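Local coordinates for protein anthranilate-CoA ligase (Stigmatella aurantiaca, PDB 4WV3) that belongs to the ANL clan of AMP-binding enzymes, with a large N-terminal AMP-binding region followed by a smaller C-terminal domain, at residues V201-L206 with F326-P331; N265-Y270 with A296-L301; C290-E295 with I313-G318. All blocks are in the same frame, centred on the assembly; numbering follows the deposited sequence.

Contact 1: V201-L206 with F326-P331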
loop_
_atom_site.group_PDB
_atom_site.type_symbol
_atom_site.label_atom_id
_atom_site.label_comp_id
_atom_site.label_asym_id
_atom_site.label_seq_id
_atom_site.Cartn_x
_atom_site.Cartn_y
_atom_site.Cartn_z
ATOM N N VAL A 201 1.135 -0.645 -17.053
ATOM C CA VAL A 201 0.882 -0.984 -18.446
ATOM C C VAL A 201 1.598 -2.267 -18.858
ATOM O O VAL A 201 0.970 -3.211 -19.337
ATOM C CB VAL A 201 1.317 0.159 -19.385
ATOM C CG1 VAL A 201 1.136 -0.245 -20.840
ATOM C CG2 VAL A 201 0.533 1.423 -19.074
ATOM N N ASN A 202 2.911 -2.299 -18.657
ATOM C CA ASN A 202 3.734 -3.412 -19.121
ATOM C C ASN A 202 3.458 -4.746 -18.428
ATOM O O ASN A 202 3.706 -5.806 -19.000
ATOM C CB ASN A 202 5.221 -3.065 -19.005
ATOM C CG ASN A 202 5.605 -1.859 -19.837
ATOM O OD1 ASN A 202 4.864 -1.443 -20.729
ATOM N ND2 ASN A 202 6.771 -1.293 -19.552
ATOM N N VAL A 203 2.952 -4.695 -17.200
ATOM C CA VAL A 203 2.737 -5.917 -16.428
ATOM C C VAL A 203 1.259 -6.206 -16.179
ATOM O O VAL A 203 0.760 -7.272 -16.541
ATOM C CB VAL A 203 3.483 -5.877 -15.080
ATOM C CG1 VAL A 203 3.242 -7.164 -14.304
ATOM C CG2 VAL A 203 4.970 -5.655 -15.307
ATOM N N LEU A 204 0.567 -5.260 -15.556
ATOM C CA LEU A 204 -0.848 -5.433 -15.257
ATOM C C LEU A 204 -1.682 -5.386 -16.531
ATOM O O LEU A 204 -2.642 -6.141 -16.685
ATOM C CB LEU A 204 -1.331 -4.367 -14.273
ATOM C CG LEU A 204 -2.795 -4.495 -13.851
ATOM C CD1 LEU A 204 -3.036 -5.830 -13.162
ATOM C CD2 LEU A 204 -3.208 -3.341 -12.955
ATOM N N GLY A 205 -1.307 -4.497 -17.444
ATOM C CA GLY A 205 -2.000 -4.373 -18.712
ATOM C C GLY A 205 -3.206 -3.458 -18.642
ATOM O O GLY A 205 -4.224 -3.713 -19.286
ATOM N N LEU A 206 -3.094 -2.391 -17.856
ATOM C CA LEU A 206 -4.161 -1.401 -17.752
ATOM C C LEU A 206 -4.424 -0.722 -19.090
ATOM O O LEU A 206 -3.491 -0.358 -19.806
ATOM C CB LEU A 206 -3.827 -0.345 -16.697
ATOM C CG LEU A 206 -4.270 -0.638 -15.265
ATOM C CD1 LEU A 206 -3.984 0.554 -14.369
ATOM C CD2 LEU A 206 -5.748 -0.994 -15.231
ATOM N N PHE A 326 7.727 -4.003 -7.880
ATOM C CA PHE A 326 8.957 -4.280 -8.619
ATOM C C PHE A 326 9.129 -5.764 -8.960
ATOM O O PHE A 326 9.941 -6.122 -9.813
ATOM C CB PHE A 326 10.184 -3.739 -7.872
ATOM C CG PHE A 326 10.251 -4.147 -6.426
ATOM C CD1 PHE A 326 10.997 -5.246 -6.036
ATOM C CD2 PHE A 326 9.579 -3.421 -5.455
ATOM C CE1 PHE A 326 11.062 -5.622 -4.708
ATOM C CE2 PHE A 326 9.639 -3.792 -4.124
ATOM C CZ PHE A 326 10.383 -4.894 -3.751
ATOM N N ILE A 327 8.370 -6.621 -8.280
ATOM C CA ILE A 327 8.283 -8.037 -8.635
ATOM C C ILE A 327 6.816 -8.436 -8.653
ATOM O O ILE A 327 6.132 -8.319 -7.638
ATOM C CB ILE A 327 8.995 -8.945 -7.615
ATOM C CG1 ILE A 327 10.370 -8.395 -7.245
ATOM C CG2 ILE A 327 9.104 -10.366 -8.152
ATOM C CD1 ILE A 327 11.037 -9.152 -6.115
ATOM N N SER A 328 6.330 -8.912 -9.795
ATOM C CA SER A 328 4.908 -9.213 -9.925
ATOM C C SER A 328 4.606 -10.443 -10.768
ATOM O O SER A 328 5.441 -10.903 -11.545
ATOM C CB SER A 328 4.166 -8.012 -10.513
ATOM O OG SER A 328 2.787 -8.298 -10.675
ATOM N N ASN A 329 3.398 -10.970 -10.593
ATOM C CA ASN A 329 2.863 -11.983 -11.487
ATOM C C ASN A 329 2.236 -11.297 -12.693
ATOM O O ASN A 329 2.136 -10.071 -12.733
ATOM C CB ASN A 329 1.822 -12.846 -10.772
ATOM C CG ASN A 329 2.430 -13.719 -9.692
ATOM O OD1 ASN A 329 2.853 -14.845 -9.953
ATOM N ND2 ASN A 329 2.471 -13.204 -8.468
ATOM N N ARG A 330 1.815 -12.086 -13.674
ATOM C CA ARG A 330 1.251 -11.544 -14.902
ATOM C C ARG A 330 0.013 -12.330 -15.303
ATOM O O ARG A 330 -0.103 -13.506 -14.961
ATOM C CB ARG A 330 2.293 -11.589 -16.023
ATOM C CG ARG A 330 3.432 -10.607 -15.837
ATOM C CD ARG A 330 4.709 -11.110 -16.481
ATOM N NE ARG A 330 5.836 -10.221 -16.214
ATOM C CZ ARG A 330 6.534 -10.219 -15.082
ATOM N NH1 ARG A 330 6.218 -11.058 -14.105
ATOM N NH2 ARG A 330 7.545 -9.375 -14.924
ATOM N N PRO A 331 -0.920 -11.684 -16.022
ATOM C CA PRO A 331 -2.135 -12.351 -16.505
ATOM C C PRO A 331 -1.840 -13.672 -17.216
ATOM O O PRO A 331 -2.622 -14.616 -17.102
ATOM C CB PRO A 331 -2.712 -11.334 -17.489
ATOM C CG PRO A 331 -2.287 -10.022 -16.937
ATOM C CD PRO A 331 -0.913 -10.250 -16.362
HETATM O O HOH W 1 4.454 -8.608 -18.719
#

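Contact 2: N265-Y270 with A296-L301. With 3UK (5'-O-[(S)-[(2-aminobenzoyl)oxy](hydroxy)phosphoryl]adenosine), chain C.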
loop_
_atom_site.group_PDB
_atom_site.type_symbol
_atom_site.label_atom_id
_atom_site.label_comp_id
_atom_site.label_asym_id
_atom_site.label_seq_id
_atom_site.Cartn_x
_atom_site.Cartn_y
_atom_site.Cartn_z
ATOM N N ASN A 265 -6.453 -5.165 -3.375
ATOM C CA ASN A 265 -6.670 -5.440 -1.959
ATOM C C ASN A 265 -5.466 -6.148 -1.347
ATOM O O ASN A 265 -4.507 -6.476 -2.044
ATOM C CB ASN A 265 -7.936 -6.282 -1.762
ATOM C CG ASN A 265 -8.540 -6.115 -0.379
ATOM O OD1 ASN A 265 -7.868 -5.678 0.555
ATOM N ND2 ASN A 265 -9.813 -6.467 -0.242
ATOM N N ALA A 266 -5.520 -6.367 -0.038
ATOM C CA ALA A 266 -4.490 -7.116 0.668
ATOM C C ALA A 266 -5.040 -8.499 0.995
ATOM O O ALA A 266 -6.256 -8.676 1.050
ATOM C CB ALA A 266 -4.088 -6.382 1.942
ATOM N N PRO A 267 -4.149 -9.488 1.197
ATOM C CA PRO A 267 -4.563 -10.849 1.559
ATOM C C PRO A 267 -5.524 -10.890 2.745
ATOM O O PRO A 267 -6.416 -11.738 2.777
ATOM C CB PRO A 267 -3.241 -11.519 1.931
ATOM C CG PRO A 267 -2.243 -10.838 1.074
ATOM C CD PRO A 267 -2.693 -9.405 0.979
ATOM N N THR A 268 -5.347 -9.982 3.699
ATOM C CA THR A 268 -6.238 -9.907 4.849
ATOM C C THR A 268 -7.632 -9.437 4.433
ATOM O O THR A 268 -8.625 -9.754 5.088
ATOM C CB THR A 268 -5.678 -8.980 5.951
ATOM O OG1 THR A 268 -6.553 -9.000 7.085
ATOM C CG2 THR A 268 -5.547 -7.550 5.442
ATOM N N GLY A 269 -7.698 -8.686 3.338
ATOM C CA GLY A 269 -8.963 -8.205 2.815
ATOM C C GLY A 269 -9.661 -9.267 1.991
ATOM O O GLY A 269 -10.882 -9.415 2.057
ATOM N N TYR A 270 -8.882 -10.010 1.209
ATOM C CA TYR A 270 -9.420 -11.111 0.420
ATOM C C TYR A 270 -9.954 -12.218 1.323
ATOM O O TYR A 270 -10.969 -12.844 1.020
ATOM C CB TYR A 270 -8.357 -11.674 -0.525
ATOM C CG TYR A 270 -8.064 -10.801 -1.727
ATOM C CD1 TYR A 270 -8.984 -10.682 -2.763
ATOM C CD2 TYR A 270 -6.865 -10.111 -1.833
ATOM C CE1 TYR A 270 -8.721 -9.891 -3.865
ATOM C CE2 TYR A 270 -6.592 -9.317 -2.933
ATOM C CZ TYR A 270 -7.522 -9.211 -3.947
ATOM O OH TYR A 270 -7.254 -8.421 -5.042
ATOM N N ALA A 296 2.455 -11.096 1.471
ATOM C CA ALA A 296 2.405 -12.235 0.558
ATOM C C ALA A 296 1.028 -12.895 0.535
ATOM O O ALA A 296 0.471 -13.228 1.580
ATOM C CB ALA A 296 3.477 -13.253 0.919
ATOM N N LEU A 297 0.484 -13.070 -0.666
ATOM C CA LEU A 297 -0.808 -13.724 -0.837
ATOM C C LEU A 297 -0.655 -15.241 -0.824
ATOM O O LEU A 297 -0.019 -15.811 -1.712
ATOM C CB LEU A 297 -1.468 -13.283 -2.145
ATOM C CG LEU A 297 -2.808 -13.949 -2.473
ATOM C CD1 LEU A 297 -3.913 -13.428 -1.565
ATOM C CD2 LEU A 297 -3.172 -13.759 -3.936
ATOM N N PRO A 298 -1.239 -15.900 0.189
ATOM C CA PRO A 298 -1.183 -17.360 0.316
ATOM C C PRO A 298 -1.808 -18.049 -0.892
ATOM O O PRO A 298 -2.776 -17.538 -1.458
ATOM C CB PRO A 298 -2.022 -17.634 1.568
ATOM C CG PRO A 298 -2.001 -16.356 2.333
ATOM C CD PRO A 298 -1.990 -15.281 1.295
ATOM N N ALA A 299 -1.254 -19.193 -1.280
ATOM C CA ALA A 299 -1.763 -19.940 -2.423
ATOM C C ALA A 299 -3.201 -20.385 -2.186
ATOM O O ALA A 299 -4.008 -20.426 -3.114
ATOM C CB ALA A 299 -0.875 -21.138 -2.710
ATOM N N ALA A 300 -3.514 -20.707 -0.934
ATOM C CA ALA A 300 -4.853 -21.150 -0.559
ATOM C C ALA A 300 -5.891 -20.061 -0.811
ATOM O O ALA A 300 -7.030 -20.350 -1.176
ATOM C CB ALA A 300 -4.880 -21.583 0.901
ATOM N N LEU A 301 -5.491 -18.809 -0.616
ATOM C CA LEU A 301 -6.378 -17.679 -0.866
ATOM C C LEU A 301 -6.538 -17.411 -2.358
ATOM O O LEU A 301 -7.609 -17.000 -2.809
ATOM C CB LEU A 301 -5.875 -16.421 -0.155
ATOM C CG LEU A 301 -6.395 -16.210 1.267
ATOM C CD1 LEU A 301 -5.882 -14.897 1.835
ATOM C CD2 LEU A 301 -7.916 -16.248 1.287
HETATM C C10 3UK C . 5.891 -6.017 2.064
HETATM C C15 3UK C . 5.003 -7.642 0.395
HETATM C C17 3UK C . 5.146 -9.976 0.079
HETATM C C21 3UK C . 7.369 -6.106 1.801
HETATM C C26 3UK C . 3.404 -1.585 -1.369
HETATM C C28 3UK C . 2.583 -2.671 -3.363
HETATM O O01 3UK C . 3.218 -2.303 0.929
HETATM C C02 3UK C . 3.841 -1.627 0.142
HETATM O O03 3UK C . 4.705 -0.601 0.616
HETATM P P04 3UK C . 5.080 -0.490 2.158
HETATM O O05 3UK C . 6.003 0.753 2.359
HETATM O O06 3UK C . 5.870 -1.785 2.684
HETATM C C07 3UK C . 6.608 -2.592 1.753
HETATM C C08 3UK C . 6.847 -3.933 2.385
HETATM O O09 3UK C . 5.609 -4.676 2.441
HETATM N N11 3UK C . 5.150 -6.360 0.894
HETATM C C12 3UK C . 4.466 -5.486 0.095
HETATM N N13 3UK C . 3.884 -6.195 -0.912
HETATM C C14 3UK C . 4.202 -7.534 -0.749
HETATM N N16 3UK C . 5.459 -8.860 0.787
HETATM N N18 3UK C . 4.393 -9.941 -1.012
HETATM C C19 3UK C . 3.902 -8.776 -1.463
HETATM N N20 3UK C . 3.095 -8.748 -2.632
HETATM O O22 3UK C . 8.027 -6.614 2.947
HETATM C C23 3UK C . 7.775 -4.731 1.561
HETATM O O24 3UK C . 9.133 -4.533 2.003
HETATM O O25 3UK C . 3.816 -0.285 2.976
HETATM C C27 3UK C . 2.971 -2.725 -2.001
HETATM C C29 3UK C . 2.645 -1.431 -4.084
HETATM C C30 3UK C . 3.081 -0.291 -3.453
HETATM C C31 3UK C . 3.465 -0.343 -2.090
HETATM N N32 3UK C . 3.929 0.870 -1.417
#

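Contact 3: C290-E295 with I313-G318. With 3UK (5'-O-[(S)-[(2-aminobenzoyl)oxy](hydroxy)phosphoryl]adenosine), chain C.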
loop_
_atom_site.group_PDB
_atom_site.type_symbol
_atom_site.label_atom_id
_atom_site.label_comp_id
_atom_site.label_asym_id
_atom_site.label_seq_id
_atom_site.Cartn_x
_atom_site.Cartn_y
_atom_site.Cartn_z
ATOM N N CYS A 290 -7.723 -9.091 -10.560
ATOM C CA CYS A 290 -7.569 -8.612 -9.194
ATOM C C CYS A 290 -6.090 -8.518 -8.847
ATOM O O CYS A 290 -5.268 -9.256 -9.390
ATOM C CB CYS A 290 -8.289 -9.534 -8.209
ATOM S SG CYS A 290 -10.093 -9.470 -8.313
ATOM N N VAL A 291 -5.753 -7.597 -7.949
ATOM C CA VAL A 291 -4.368 -7.387 -7.549
ATOM C C VAL A 291 -4.228 -7.475 -6.032
ATOM O O VAL A 291 -5.055 -6.938 -5.293
ATOM C CB VAL A 291 -3.846 -6.017 -8.034
ATOM C CG1 VAL A 291 -2.386 -5.826 -7.650
ATOM C CG2 VAL A 291 -4.024 -5.881 -9.537
ATOM N N SER A 292 -3.184 -8.159 -5.574
ATOM C CA SER A 292 -2.907 -8.285 -4.147
ATOM C C SER A 292 -1.484 -7.849 -3.821
ATOM O O SER A 292 -0.554 -8.123 -4.581
ATOM C CB SER A 292 -3.127 -9.725 -3.680
ATOM O OG SER A 292 -2.824 -9.868 -2.305
ATOM N N ALA A 293 -1.319 -7.169 -2.690
ATOM C CA ALA A 293 -0.000 -6.719 -2.252
ATOM C C ALA A 293 -0.100 -6.266 -0.798
ATOM O O ALA A 293 -1.162 -6.363 -0.187
ATOM C CB ALA A 293 0.386 -5.430 -2.959
ATOM N N SER A 294 1.004 -5.751 -0.265
ATOM C CA SER A 294 1.075 -5.360 1.136
ATOM C C SER A 294 1.781 -6.472 1.890
ATOM O O SER A 294 2.801 -6.255 2.543
ATOM C CB SER A 294 -0.326 -5.135 1.706
ATOM O OG SER A 294 -0.271 -4.406 2.921
ATOM N N GLU A 295 1.227 -7.674 1.779
ATOM C CA GLU A 295 1.869 -8.884 2.291
ATOM C C GLU A 295 1.676 -10.032 1.305
ATOM O O GLU A 295 0.834 -9.951 0.410
ATOM C CB GLU A 295 1.324 -9.267 3.672
ATOM C CG GLU A 295 1.792 -8.362 4.805
ATOM C CD GLU A 295 1.568 -8.975 6.176
ATOM O OE1 GLU A 295 1.278 -10.187 6.248
ATOM O OE2 GLU A 295 1.683 -8.245 7.183
ATOM N N ILE A 313 -5.937 -13.503 -9.394
ATOM C CA ILE A 313 -5.386 -12.416 -8.594
ATOM C C ILE A 313 -3.908 -12.225 -8.907
ATOM O O ILE A 313 -3.126 -13.175 -8.852
ATOM C CB ILE A 313 -5.542 -12.670 -7.085
ATOM C CG1 ILE A 313 -7.019 -12.740 -6.700
ATOM C CG2 ILE A 313 -4.853 -11.573 -6.293
ATOM C CD1 ILE A 313 -7.246 -12.852 -5.208
ATOM N N ILE A 314 -3.527 -10.998 -9.243
ATOM C CA ILE A 314 -2.132 -10.691 -9.527
ATOM C C ILE A 314 -1.420 -10.230 -8.260
ATOM O O ILE A 314 -1.635 -9.114 -7.787
ATOM C CB ILE A 314 -2.000 -9.605 -10.613
ATOM C CG1 ILE A 314 -2.733 -10.034 -11.886
ATOM C CG2 ILE A 314 -0.533 -9.317 -10.903
ATOM C CD1 ILE A 314 -2.236 -11.342 -12.466
ATOM N N ASP A 315 -0.579 -11.100 -7.710
ATOM C CA ASP A 315 0.209 -10.762 -6.530
ATOM C C ASP A 315 1.561 -10.186 -6.932
ATOM O O ASP A 315 2.277 -10.767 -7.747
ATOM C CB ASP A 315 0.410 -11.992 -5.642
ATOM C CG ASP A 315 1.221 -11.686 -4.392
ATOM O OD1 ASP A 315 1.121 -10.551 -3.878
ATOM O OD2 ASP A 315 1.958 -12.580 -3.925
ATOM N N GLY A 316 1.904 -9.040 -6.353
ATOM C CA GLY A 316 3.174 -8.397 -6.627
ATOM C C GLY A 316 3.664 -7.597 -5.436
ATOM O O GLY A 316 2.873 -6.954 -4.744
ATOM N N ILE A 317 4.969 -7.639 -5.188
ATOM C CA ILE A 317 5.541 -6.904 -4.066
ATOM C C ILE A 317 6.024 -5.514 -4.471
ATOM O O ILE A 317 6.749 -5.348 -5.454
ATOM C CB ILE A 317 6.687 -7.684 -3.372
ATOM C CG1 ILE A 317 7.338 -6.821 -2.287
ATOM C CG2 ILE A 317 7.726 -8.139 -4.380
ATOM C CD1 ILE A 317 8.525 -7.474 -1.612
ATOM N N GLY A 318 5.596 -4.515 -3.709
ATOM C CA GLY A 318 6.061 -3.157 -3.894
ATOM C C GLY A 318 6.384 -2.539 -2.551
ATOM O O GLY A 318 6.078 -3.111 -1.505
HETATM C C10 3UK C . 5.891 -6.017 2.064
HETATM C C15 3UK C . 5.003 -7.642 0.395
HETATM C C17 3UK C . 5.146 -9.976 0.079
HETATM C C21 3UK C . 7.369 -6.106 1.801
HETATM C C26 3UK C . 3.404 -1.585 -1.369
HETATM C C28 3UK C . 2.583 -2.671 -3.363
HETATM O O01 3UK C . 3.218 -2.303 0.929
HETATM C C02 3UK C . 3.841 -1.627 0.142
HETATM O O03 3UK C . 4.705 -0.601 0.616
HETATM P P04 3UK C . 5.080 -0.490 2.158
HETATM O O05 3UK C . 6.003 0.753 2.359
HETATM O O06 3UK C . 5.870 -1.785 2.684
HETATM C C07 3UK C . 6.608 -2.592 1.753
HETATM C C08 3UK C . 6.847 -3.933 2.385
HETATM O O09 3UK C . 5.609 -4.676 2.441
HETATM N N11 3UK C . 5.150 -6.360 0.894
HETATM C C12 3UK C . 4.466 -5.486 0.095
HETATM N N13 3UK C . 3.884 -6.195 -0.912
HETATM C C14 3UK C . 4.202 -7.534 -0.749
HETATM N N16 3UK C . 5.459 -8.860 0.787
HETATM N N18 3UK C . 4.393 -9.941 -1.012
HETATM C C19 3UK C . 3.902 -8.776 -1.463
HETATM N N20 3UK C . 3.095 -8.748 -2.632
HETATM O O22 3UK C . 8.027 -6.614 2.947
HETATM C C23 3UK C . 7.775 -4.731 1.561
HETATM O O24 3UK C . 9.133 -4.533 2.003
HETATM O O25 3UK C . 3.816 -0.285 2.976
HETATM C C27 3UK C . 2.971 -2.725 -2.001
HETATM C C29 3UK C . 2.645 -1.431 -4.084
HETATM C C30 3UK C . 3.081 -0.291 -3.453
HETATM C C31 3UK C . 3.465 -0.343 -2.090
HETATM N N32 3UK C . 3.929 0.870 -1.417
HETATM O O HOH W 2 -0.140 -10.053 -1.855
#

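Contact 1: V201-L206 with F326-P331
V203, near the C-terminal end of helix 191-204, meets the chain leaving strand 325-328 through its CG1 methyl. In this apolar part of the contact V203 CG1 lies 3.8 Å from R330 CG, and it also reaches over one face of the R330 guanidinium. S328 OG sits 3.8 Å from V203 CG1, and N329 O is nearer, 3.5 Å from V203 CG1. A first torsion of -180°, with CG1 opposite the backbone N, turns this branch toward the S328-R330 backbone. A short, beta-branched side chain suits a place where the helix end comes this close to a neighbouring backbone. V203 is buried and also rests on V343.

A second set of contacts is made by carbon against carbonyl oxygen. P331 CD approaches V203 O at 3.4 Å, and P331 CG lies 3.9 Å from L204 O. The proline ring thus covers the last carbonyls of the helix with carbon. The next residue, G205, leaves helical geometry with a positive phi of 86°, which glycine adopts easily.

Strand 325-328, from which the partner chain emerges, belongs to the large mixed sheet of the AMP-binding fold. Its course is shifted by a classic beta bulge, in which F326 and I327 both face I317 before the chain runs on to S328.

S328 OG donates to N329 O over 2.8 Å, in the carbonyl plane and on a lone pair, and it is also bonded to W199 NE1. N329 ND2 is hydrogen-bonded to D315 O and S338 O, and N329 OD1 to R335 N. R330 NH1 and NH2 make weak hydrogen bonds to K341 O and P342 O. Water 1, 2.9 Å from N202 O, completes a weak bridge from N202 O to R330 NE.

Contact 2: N265-Y270 with A296-L301
Two helix starts meet beside the ligand pocket of the AMP-binding fold, where P267, the first residue of helix 267-274, packs on A296, L297 and P298, which lead into helix 299-309. P267 makes the largest contribution, through CB and CG of its ring. P267 CG lies 3.7 Å from A296 O and 3.7 Å from L297 CA, while P267 CB is 4.0 Å from P298 CD. Proline suits the first turn of a helix because no backbone N-H is needed there. A266 O, at the N-cap, accepts both G269 N (2.7 Å) and Y270 N (2.9 Å).

L297 extends its CG opposite the backbone N (chi1 177°), which brings its CD1 methyl to 4.0 Å from P267 CB and obliquely up to the Y270 ring. Leucine fills this buried corner between the helix and the sheet. In the first turn of helix 299-309, L301 CD1 rests against P267 O. N265 CB lies over one face of the Y270 ring, near its rim, W305 meets the ring edge-to-face, and the hydroxyl is hydrogen-bonded to V291 O, so the tyrosine is fixed at both its flat and its polar parts.

A296 CB lies 3.8 Å from C17 of 3UK. A ligand lying against the loops that lead from the C-terminal ends of parallel strands into helices is characteristic of alpha/beta folds.

Contact 3: C290-E295 with I313-G318
Strands 290-292 and 313-318 run parallel, at 27° to each other, with C290 beside I313, V291 beside I314 and S292 beside D315. S292 N donates to I314 O over 2.9 Å, and G316 N to S292 O over 3.2 Å. I314 N is bonded to C290 O, though the modelled length is doubtful.

On the face carrying C290, S292 and I313, the isoleucine spreads its branches over two neighbours: I313 CG1 lies 3.8 Å from C290 CB, and I313 CG2 is 3.6 Å from S292 CB. The compact cysteine and serine fit alongside it. V291 and I314 point to the other face.

D315 holds CG opposite its backbone N (chi1 180°), which brings OD1 toward S292 O and the ligand. There D315 OD1 accepts N20 of 3UK at 2.9 Å, and G316 O takes a weak bond from the same amino group. D315 OD1 also stands 3.0 Å from S292 O, an acceptor pair; an N-H donor on each oxygen, N20 of 3UK on D315 OD1 and G316 N on S292 O, probably offsets their repulsion. I317 CG1 lies over one face of the adenine, 3.6 Å from C14, and the E295 backbone covers the opposite face. G318 has no CB to collide with the ligand's benzoyl ring.

Helix 299-309 completes the beta-alpha-beta unit of these strands; strand 262-265 flanks 289-292, strand 325-328 flanks 313-318, and helix 267-274 lies over C290, S292 and I313.

All three contacts are largely buried, but only contact 1 includes an exposed residue, P331, and its centre lies farthest from that of the chain. Contact 3 is innermost and rests on regular backbone hydrogen bonds, whereas contacts 1 and 2 have no direct hydrogen bond between their segments and rely on apolar packing, contact 1 with a bridging water. Contacts 1 and 3 share the mixed sheet through adjacent strands 313-318 and 325-328. Contacts 2 and 3 sit about 8 Å apart, centre to centre; their segments alternate along the chain and both touch 3UK. Contacts 1 and 2, about 18 Å apart between centres, do not touch.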